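Local coordinates for cobalamin biosynthesis protein CobN (PDB 7C6O), which is the large, probably catalytic subunit of cobaltochelatase, which inserts cobalt into the corrin ring during cobalamin biosynthesis, at residues A[549-563]-A[584-597]. Residues are numbered along the deposited sequence; the frame is centred on the assembly and turned at random.
Sequences AHAVVHLGKHGNLEW and LPLIYPFLVNDPGE
Val552 N donates to Pro585 O, Ile587 N to Val552 O and His554 N to Ile587 O. These bonds pair strands 551-555 and 586-591 in parallel, within a beta-alpha-beta unit whose helix is 576-581. Further on the pairing thins to a weak bond from Gly556 N to Pro589 O. Val552 CG1 packs on Leu586 CD1 (3.9 Å).

His554 CB makes a CH-pi contact over the centre of the Tyr588 ring. Lys557 CB makes another over the Phe590 ring, 3.8 Å from its centroid.

Tyr588 OH accepts a nearly straight bond from Gly559 N (2.7 Å, 173°). It donates to the syn lone pair of Glu562 OE2 (2.7 Å). A water joins Glu562 OE2 to Trp563 NE1 and Glu597 O.

Lys557 CG, anti to the backbone N (chi1 176°), lies with CB against the Phe590 ring. The bend at chi2 then turns NZ toward Asp594 OD2 and Glu597 OE2, in long salt bridges of 3.9 Å each. A second water links Lys557 NZ to Asp594 OD2. Arg892 pairs with Asp594 OD1, and Thr888 bonds Glu597 OE1. The two carboxylates probably favour a charged Lys557. The two bonds fix the direction of the buried Tyr588 hydroxyl and tie strand 586-591 to Gly559 and Glu562.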
ATOM      1  N   ALA A 549      26.069  -5.529  -7.701  1.00 18.58           N
ATOM      2  CA  ALA A 549      25.653  -4.642  -6.622  1.00 17.03           C
ATOM      3  C   ALA A 549      25.422  -5.417  -5.333  1.00 18.77           C
ATOM      4  O   ALA A 549      24.873  -6.522  -5.340  1.00 17.56           O
ATOM      5  CB  ALA A 549      24.372  -3.902  -7.010  1.00 12.33           C
ATOM      6  N   HIS A 550      25.846  -4.826  -4.215  1.00 15.34           N
ATOM      7  CA  HIS A 550      25.469  -5.358  -2.912  1.00 15.38           C
ATOM      8  C   HIS A 550      24.036  -4.992  -2.545  1.00 18.17           C
ATOM      9  O   HIS A 550      23.393  -5.721  -1.779  1.00 18.09           O
ATOM     10  CB  HIS A 550      26.436  -4.860  -1.839  1.00 17.07           C
ATOM     11  CG  HIS A 550      27.811  -5.439  -1.956  1.00 18.83           C
ATOM     12  ND1 HIS A 550      28.881  -4.723  -2.447  1.00 22.22           N
ATOM     13  CD2 HIS A 550      28.285  -6.674  -1.666  1.00 21.61           C
ATOM     14  CE1 HIS A 550      29.959  -5.489  -2.444  1.00 23.24           C
ATOM     15  NE2 HIS A 550      29.624  -6.677  -1.974  1.00 21.83           N
ATOM     16  N   ALA A 551      23.525  -3.882  -3.074  1.00 16.37           N
ATOM     17  CA  ALA A 551      22.161  -3.455  -2.793  1.00 17.55           C
ATOM     18  C   ALA A 551      21.704  -2.478  -3.866  1.00 17.22           C
ATOM     19  O   ALA A 551      22.515  -1.823  -4.529  1.00 16.54           O
ATOM     20  CB  ALA A 551      22.042  -2.812  -1.407  1.00 16.58           C
ATOM     21  N   VAL A 552      20.387  -2.387  -4.018  1.00 16.25           N
ATOM     22  CA  VAL A 552      19.745  -1.419  -4.897  1.00 14.54           C
ATOM     23  C   VAL A 552      19.043  -0.387  -4.028  1.00 13.87           C
ATOM     24  O   VAL A 552      18.348  -0.744  -3.067  1.00 14.62           O
ATOM     25  CB  VAL A 552      18.747  -2.099  -5.853  1.00 14.41           C
ATOM     26  CG1 VAL A 552      18.039  -1.059  -6.719  1.00 15.24           C
ATOM     27  CG2 VAL A 552      19.453  -3.135  -6.714  1.00 15.85           C
ATOM     28  N   VAL A 553      19.238   0.888  -4.350  1.00 14.88           N
ATOM     29  CA  VAL A 553      18.484   1.983  -3.753  1.00 14.24           C
ATOM     30  C   VAL A 553      17.626   2.593  -4.852  1.00 11.85           C
ATOM     31  O   VAL A 553      18.154   3.106  -5.846  1.00 15.17           O
ATOM     32  CB  VAL A 553      19.402   3.040  -3.120  1.00 15.78           C
ATOM     33  CG1 VAL A 553      18.574   4.182  -2.533  1.00 18.63           C
ATOM     34  CG2 VAL A 553      20.294   2.416  -2.052  1.00 15.71           C
ATOM     35  N   HIS A 554      16.308   2.533  -4.688  1.00 12.62           N
ATOM     36  CA  HIS A 554      15.392   3.189  -5.613  1.00 11.91           C
ATOM     37  C   HIS A 554      14.884   4.482  -4.992  1.00 13.95           C
ATOM     38  O   HIS A 554      14.371   4.474  -3.869  1.00 18.06           O
ATOM     39  CB  HIS A 554      14.213   2.292  -5.983  1.00 14.70           C
ATOM     40  CG  HIS A 554      13.461   2.782  -7.181  1.00 16.24           C
ATOM     41  ND1 HIS A 554      13.607   2.220  -8.431  1.00 16.08           N
ATOM     42  CD2 HIS A 554      12.592   3.810  -7.329  1.00 17.47           C
ATOM     43  CE1 HIS A 554      12.843   2.868  -9.294  1.00 18.24           C
ATOM     44  NE2 HIS A 554      12.219   3.838  -8.650  1.00 16.92           N
ATOM     45  N   LEU A 555      15.001   5.580  -5.732  1.00 17.47           N
ATOM     46  CA  LEU A 555      14.760   6.911  -5.181  1.00 23.54           C
ATOM     47  C   LEU A 555      13.312   7.342  -5.406  1.00 25.99           C
ATOM     48  O   LEU A 555      12.928   7.703  -6.523  1.00 27.67           O
ATOM     49  CB  LEU A 555      15.732   7.917  -5.790  1.00 27.88           C
ATOM     50  CG  LEU A 555      17.121   7.851  -5.159  1.00 34.16           C
ATOM     51  CD1 LEU A 555      18.021   8.934  -5.721  1.00 36.28           C
ATOM     52  CD2 LEU A 555      17.011   7.963  -3.645  1.00 34.80           C
ATOM     53  N   GLY A 556      12.516   7.313  -4.340  0.76 23.52           N
ATOM     54  CA  GLY A 556      11.229   7.975  -4.328  0.76 23.49           C
ATOM     55  C   GLY A 556      10.094   7.153  -4.917  0.76 24.60           C
ATOM     56  O   GLY A 556      10.283   6.153  -5.613  0.76 19.78           O
ATOM     57  N   LYS A 557       8.876   7.621  -4.637  1.00 28.56           N
ATOM     58  CA  LYS A 557       7.656   6.957  -5.085  1.00 32.68           C
ATOM     59  C   LYS A 557       7.318   7.373  -6.514  1.00 31.45           C
ATOM     60  O   LYS A 557       7.077   8.559  -6.769  1.00 29.50           O
ATOM     61  CB  LYS A 557       6.499   7.305  -4.147  1.00 34.37           C
ATOM     62  CG  LYS A 557       5.144   6.739  -4.561  1.00 34.75           C
ATOM     63  CD  LYS A 557       4.250   7.775  -5.208  1.00 35.76           C
ATOM     64  CE  LYS A 557       2.863   7.213  -5.479  1.00 36.63           C
ATOM     65  NZ  LYS A 557       2.031   8.124  -6.314  1.00 37.05           N
ATOM     66  N   HIS A 558       7.293   6.418  -7.449  1.00 28.91           N
ATOM     67  CA  HIS A 558       7.732   5.031  -7.262  1.00 29.52           C
ATOM     68  C   HIS A 558       8.164   4.477  -8.615  1.00 31.30           C
ATOM     69  O   HIS A 558       7.874   5.074  -9.651  1.00 31.35           O
ATOM     70  CB  HIS A 558       6.627   4.145  -6.667  1.00 31.44           C
ATOM     71  CG  HIS A 558       5.361   4.121  -7.468  1.00 35.32           C
ATOM     72  ND1 HIS A 558       4.175   4.641  -6.996  1.00 35.58           N
ATOM     73  CD2 HIS A 558       5.093   3.634  -8.703  1.00 35.66           C
ATOM     74  CE1 HIS A 558       3.232   4.481  -7.907  1.00 34.23           C
ATOM     75  NE2 HIS A 558       3.763   3.873  -8.953  1.00 36.93           N
ATOM     76  N   GLY A 559       8.841   3.323  -8.604  1.00 31.85           N
ATOM     77  CA  GLY A 559       9.244   2.662  -9.828  1.00 28.82           C
ATOM     78  C   GLY A 559       8.211   1.659 -10.315  1.00 25.00           C
ATOM     79  O   GLY A 559       7.120   1.521  -9.763  1.00 25.87           O
ATOM     80  N   ASN A 560       8.574   0.936 -11.379  1.00 18.77           N
ATOM     81  CA  ASN A 560       7.652   0.003 -12.009  1.00 16.68           C
ATOM     82  C   ASN A 560       7.946  -1.461 -11.713  1.00 15.65           C
ATOM     83  O   ASN A 560       7.115  -2.315 -12.042  1.00 15.26           O
ATOM     84  CB  ASN A 560       7.624   0.211 -13.535  1.00 18.41           C
ATOM     85  CG  ASN A 560       8.991   0.040 -14.194  1.00 20.25           C
ATOM     86  OD1 ASN A 560       9.875  -0.647 -13.681  1.00 20.52           O
ATOM     87  ND2 ASN A 560       9.161   0.667 -15.354  1.00 20.79           N
ATOM     88  N   LEU A 561       9.093  -1.783 -11.110  0.57 13.39           N
ATOM     89  CA  LEU A 561       9.436  -3.189 -10.897  0.57 12.07           C
ATOM     90  C   LEU A 561       8.399  -3.885 -10.023  0.57 12.37           C
ATOM     91  O   LEU A 561       7.937  -4.986 -10.347  0.57 12.57           O
ATOM     92  CB  LEU A 561      10.831  -3.311 -10.282  0.57 13.21           C
ATOM     93  CG  LEU A 561      11.340  -4.749 -10.118  0.57 13.77           C
ATOM     94  CD1 LEU A 561      12.823  -4.840 -10.438  0.57 13.83           C
ATOM     95  CD2 LEU A 561      11.069  -5.283  -8.715  0.57 13.56           C
ATOM     96  N   GLU A 562       8.021  -3.258  -8.907  1.00 13.99           N
ATOM     97  CA  GLU A 562       7.046  -3.874  -8.015  1.00 15.49           C
ATOM     98  C   GLU A 562       5.632  -3.861  -8.583  1.00 14.63           C
ATOM     99  O   GLU A 562       4.711  -4.336  -7.909  1.00 15.12           O
ATOM    100  CB  GLU A 562       7.070  -3.187  -6.644  1.00 14.61           C
ATOM    101  CG  GLU A 562       6.626  -1.725  -6.632  1.00 13.76           C
ATOM    102  CD  GLU A 562       7.761  -0.742  -6.905  1.00 18.12           C
ATOM    103  OE1 GLU A 562       8.716  -1.099  -7.626  1.00 15.88           O
ATOM    104  OE2 GLU A 562       7.693   0.396  -6.391  1.00 18.59           O
ATOM    105  N   TRP A 563       5.439  -3.349  -9.801  1.00 13.64           N
ATOM    106  CA  TRP A 563       4.136  -3.345 -10.450  1.00 13.07           C
ATOM    107  C   TRP A 563       4.110  -4.206 -11.706  1.00 14.07           C
ATOM    108  O   TRP A 563       3.130  -4.155 -12.458  1.00 14.06           O
ATOM    109  CB  TRP A 563       3.716  -1.908 -10.777  1.00 12.61           C
ATOM    110  CG  TRP A 563       3.600  -1.064  -9.547  1.00 15.79           C
ATOM    111  CD1 TRP A 563       4.562  -0.255  -9.013  1.00 16.70           C
ATOM    112  CD2 TRP A 563       2.466  -0.971  -8.677  1.00 16.05           C
ATOM    113  NE1 TRP A 563       4.090   0.346  -7.868  1.00 15.35           N
ATOM    114  CE2 TRP A 563       2.807  -0.079  -7.641  1.00 14.33           C
ATOM    115  CE3 TRP A 563       1.195  -1.554  -8.675  1.00 17.14           C
ATOM    116  CZ2 TRP A 563       1.922   0.248  -6.614  1.00 15.22           C
ATOM    117  CZ3 TRP A 563       0.316  -1.227  -7.654  1.00 20.19           C
ATOM    118  CH2 TRP A 563       0.685  -0.335  -6.638  1.00 19.16           C
ATOM    119  N   LEU A 584      18.575  -9.449  -4.842  1.00 14.46           N
ATOM    120  CA  LEU A 584      19.153  -8.130  -4.579  1.00 13.07           C
ATOM    121  C   LEU A 584      18.421  -7.411  -3.454  1.00 15.57           C
ATOM    122  O   LEU A 584      17.200  -7.220  -3.543  1.00 14.66           O
ATOM    123  CB  LEU A 584      19.112  -7.275  -5.842  1.00 15.66           C
ATOM    124  CG  LEU A 584      20.119  -7.584  -6.946  1.00 18.05           C
ATOM    125  CD1 LEU A 584      19.736  -6.838  -8.212  1.00 16.82           C
ATOM    126  CD2 LEU A 584      21.523  -7.204  -6.502  1.00 17.66           C
ATOM    127  N   PRO A 585      19.110  -6.997  -2.390  1.00 13.66           N
ATOM    128  CA  PRO A 585      18.464  -6.148  -1.383  1.00 13.89           C
ATOM    129  C   PRO A 585      18.002  -4.840  -2.009  1.00 14.05           C
ATOM    130  O   PRO A 585      18.698  -4.246  -2.834  1.00 15.93           O
ATOM    131  CB  PRO A 585      19.569  -5.919  -0.344  1.00 12.87           C
ATOM    132  CG  PRO A 585      20.519  -7.071  -0.539  1.00 14.75           C
ATOM    133  CD  PRO A 585      20.489  -7.355  -2.013  1.00 13.82           C
ATOM    134  N   LEU A 586      16.807  -4.403  -1.619  1.00 14.64           N
ATOM    135  CA  LEU A 586      16.196  -3.193  -2.159  1.00 13.73           C
ATOM    136  C   LEU A 586      15.873  -2.241  -1.017  1.00 15.16           C
ATOM    137  O   LEU A 586      15.091  -2.577  -0.120  1.00 15.54           O
ATOM    138  CB  LEU A 586      14.936  -3.525  -2.963  1.00 15.71           C
ATOM    139  CG  LEU A 586      14.111  -2.353  -3.507  1.00 15.14           C
ATOM    140  CD1 LEU A 586      14.940  -1.484  -4.441  1.00 17.72           C
ATOM    141  CD2 LEU A 586      12.850  -2.855  -4.212  1.00 11.20           C
ATOM    142  N   ILE A 587      16.479  -1.058  -1.053  1.00 14.96           N
ATOM    143  CA  ILE A 587      16.255  -0.003  -0.071  1.00 15.08           C
ATOM    144  C   ILE A 587      15.557   1.142  -0.790  1.00 13.76           C
ATOM    145  O   ILE A 587      15.984   1.547  -1.877  1.00 13.94           O
ATOM    146  CB  ILE A 587      17.578   0.449   0.568  1.00 15.36           C
ATOM    147  CG1 ILE A 587      18.268  -0.750   1.226  1.00 18.14           C
ATOM    148  CG2 ILE A 587      17.333   1.562   1.578  1.00 14.25           C
ATOM    149  CD1 ILE A 587      19.743  -0.551   1.464  1.00 21.05           C
ATOM    150  N   TYR A 588      14.490   1.662  -0.189  1.00 13.23           N
ATOM    151  CA  TYR A 588      13.472   2.402  -0.934  1.00 14.90           C
ATOM    152  C   TYR A 588      12.970   3.595  -0.131  1.00 14.12           C
ATOM    153  O   TYR A 588      11.982   3.491   0.607  1.00 12.88           O
ATOM    154  CB  TYR A 588      12.314   1.470  -1.293  1.00 13.40           C
ATOM    155  CG  TYR A 588      11.615   1.723  -2.611  1.00 15.65           C
ATOM    156  CD1 TYR A 588      11.444   3.009  -3.110  1.00 15.38           C
ATOM    157  CD2 TYR A 588      11.105   0.659  -3.347  1.00 18.02           C
ATOM    158  CE1 TYR A 588      10.786   3.222  -4.316  1.00 16.91           C
ATOM    159  CE2 TYR A 588      10.454   0.861  -4.546  1.00 19.60           C
ATOM    160  CZ  TYR A 588      10.295   2.139  -5.026  1.00 18.50           C
ATOM    161  OH  TYR A 588       9.641   2.324  -6.221  1.00 21.47           O
ATOM    162  N   PRO A 589      13.628   4.749  -0.248  1.00 14.63           N
ATOM    163  CA  PRO A 589      13.061   5.975   0.332  1.00 12.31           C
ATOM    164  C   PRO A 589      11.672   6.234  -0.237  1.00 14.60           C
ATOM    165  O   PRO A 589      11.457   6.157  -1.448  1.00 12.48           O
ATOM    166  CB  PRO A 589      14.062   7.059  -0.081  1.00 12.02           C
ATOM    167  CG  PRO A 589      15.355   6.314  -0.268  1.00 14.33           C
ATOM    168  CD  PRO A 589      14.966   4.975  -0.826  1.00 14.98           C
ATOM    169  N   PHE A 590      10.717   6.522   0.648  1.00 12.90           N
ATOM    170  CA  PHE A 590       9.322   6.509   0.232  1.00 13.95           C
ATOM    171  C   PHE A 590       8.505   7.510   1.032  1.00 15.53           C
ATOM    172  O   PHE A 590       8.655   7.613   2.249  1.00 13.94           O
ATOM    173  CB  PHE A 590       8.721   5.109   0.387  1.00 14.07           C
ATOM    174  CG  PHE A 590       7.798   4.733  -0.725  1.00 12.46           C
ATOM    175  CD1 PHE A 590       6.488   5.176  -0.732  1.00 12.24           C
ATOM    176  CD2 PHE A 590       8.247   3.953  -1.776  1.00 14.38           C
ATOM    177  CE1 PHE A 590       5.639   4.841  -1.766  1.00 13.52           C
ATOM    178  CE2 PHE A 590       7.404   3.610  -2.813  1.00 13.86           C
ATOM    179  CZ  PHE A 590       6.101   4.051  -2.810  1.00 11.25           C
ATOM    180  N   LEU A 591       7.623   8.229   0.342  1.00 15.11           N
ATOM    181  CA  LEU A 591       6.814   9.257   0.985  1.00 13.62           C
ATOM    182  C   LEU A 591       5.900   8.648   2.046  1.00 12.10           C
ATOM    183  O   LEU A 591       5.214   7.653   1.796  1.00 13.44           O
ATOM    184  CB  LEU A 591       5.992   9.994  -0.071  1.00 13.59           C
ATOM    185  CG  LEU A 591       5.072  11.113   0.410  1.00 16.92           C
ATOM    186  CD1 LEU A 591       5.857  12.199   1.141  1.00 16.69           C
ATOM    187  CD2 LEU A 591       4.300  11.696  -0.767  1.00 15.55           C
ATOM    188  N   VAL A 592       5.880   9.271   3.229  1.00 11.11           N
ATOM    189  CA  VAL A 592       5.209   8.685   4.389  1.00 12.67           C
ATOM    190  C   VAL A 592       3.698   8.596   4.191  1.00 13.41           C
ATOM    191  O   VAL A 592       3.053   7.680   4.719  1.00 12.36           O
ATOM    192  CB  VAL A 592       5.567   9.477   5.665  1.00 14.57           C
ATOM    193  CG1 VAL A 592       5.121  10.935   5.547  1.00 15.16           C
ATOM    194  CG2 VAL A 592       4.956   8.823   6.901  1.00 13.99           C
ATOM    195  N   ASN A 593       3.098   9.520   3.437  1.00 12.78           N
ATOM    196  CA  ASN A 593       1.649   9.526   3.275  1.00 13.00           C
ATOM    197  C   ASN A 593       1.193   8.818   2.002  1.00 11.58           C
ATOM    198  O   ASN A 593       0.064   9.035   1.552  1.00 14.17           O
ATOM    199  CB  ASN A 593       1.104  10.956   3.316  1.00 15.98           C
ATOM    200  CG  ASN A 593       1.507  11.775   2.110  1.00 18.88           C
ATOM    201  OD1 ASN A 593       2.649  12.216   2.005  1.00 19.84           O
ATOM    202  ND2 ASN A 593       0.565  12.007   1.205  1.00 20.09           N
ATOM    203  N   ASP A 594       2.033   7.952   1.429  1.00 11.98           N
ATOM    204  CA  ASP A 594       1.644   7.075   0.324  1.00 13.40           C
ATOM    205  C   ASP A 594       1.792   5.619   0.763  1.00 14.99           C
ATOM    206  O   ASP A 594       2.624   4.875   0.224  1.00 11.17           O
ATOM    207  CB  ASP A 594       2.474   7.354  -0.928  1.00 15.57           C
ATOM    208  CG  ASP A 594       2.082   8.651  -1.613  1.00 22.02           C
ATOM    209  OD1 ASP A 594       1.113   9.303  -1.164  1.00 24.00           O
ATOM    210  OD2 ASP A 594       2.743   9.021  -2.605  1.00 24.96           O
ATOM    211  N   PRO A 595       0.982   5.174   1.733  1.00 13.96           N
ATOM    212  CA  PRO A 595       1.183   3.821   2.285  1.00 13.38           C
ATOM    213  C   PRO A 595       0.953   2.703   1.285  1.00 14.07           C
ATOM    214  O   PRO A 595       1.682   1.703   1.311  1.00 14.27           O
ATOM    215  CB  PRO A 595       0.169   3.764   3.434  1.00 13.67           C
ATOM    216  CG  PRO A 595      -0.873   4.764   3.067  1.00 11.32           C
ATOM    217  CD  PRO A 595      -0.145   5.869   2.378  1.00 13.98           C
ATOM    218  N   GLY A 596      -0.045   2.831   0.410  1.00 15.46           N
ATOM    219  CA  GLY A 596      -0.358   1.739  -0.499  1.00 15.78           C
ATOM    220  C   GLY A 596       0.769   1.449  -1.472  1.00 14.66           C
ATOM    221  O   GLY A 596       1.159   0.295  -1.672  1.00 11.29           O
ATOM    222  N   GLU A 597       1.315   2.498  -2.084  1.00 10.70           N
ATOM    223  CA  GLU A 597       2.374   2.297  -3.064  1.00 14.01           C
ATOM    224  C   GLU A 597       3.650   1.785  -2.402  1.00 12.60           C
ATOM    225  O   GLU A 597       4.356   0.944  -2.971  1.00 13.55           O
ATOM    226  CB  GLU A 597       2.628   3.598  -3.824  1.00 17.67           C
ATOM    227  CG  GLU A 597       1.393   4.140  -4.548  1.00 23.18           C
ATOM    228  CD  GLU A 597       0.518   5.026  -3.667  1.00 25.59           C
ATOM    229  OE1 GLU A 597       0.639   4.959  -2.424  1.00 23.28           O
ATOM    230  OE2 GLU A 597      -0.292   5.801  -4.222  1.00 27.46           O
TER
HETATM  231  O   HOH W   1       1.021   9.887  -4.729  1.00 31.93           O
HETATM  232  O   HOH W   2       5.350   1.463  -5.430  1.00 15.44           O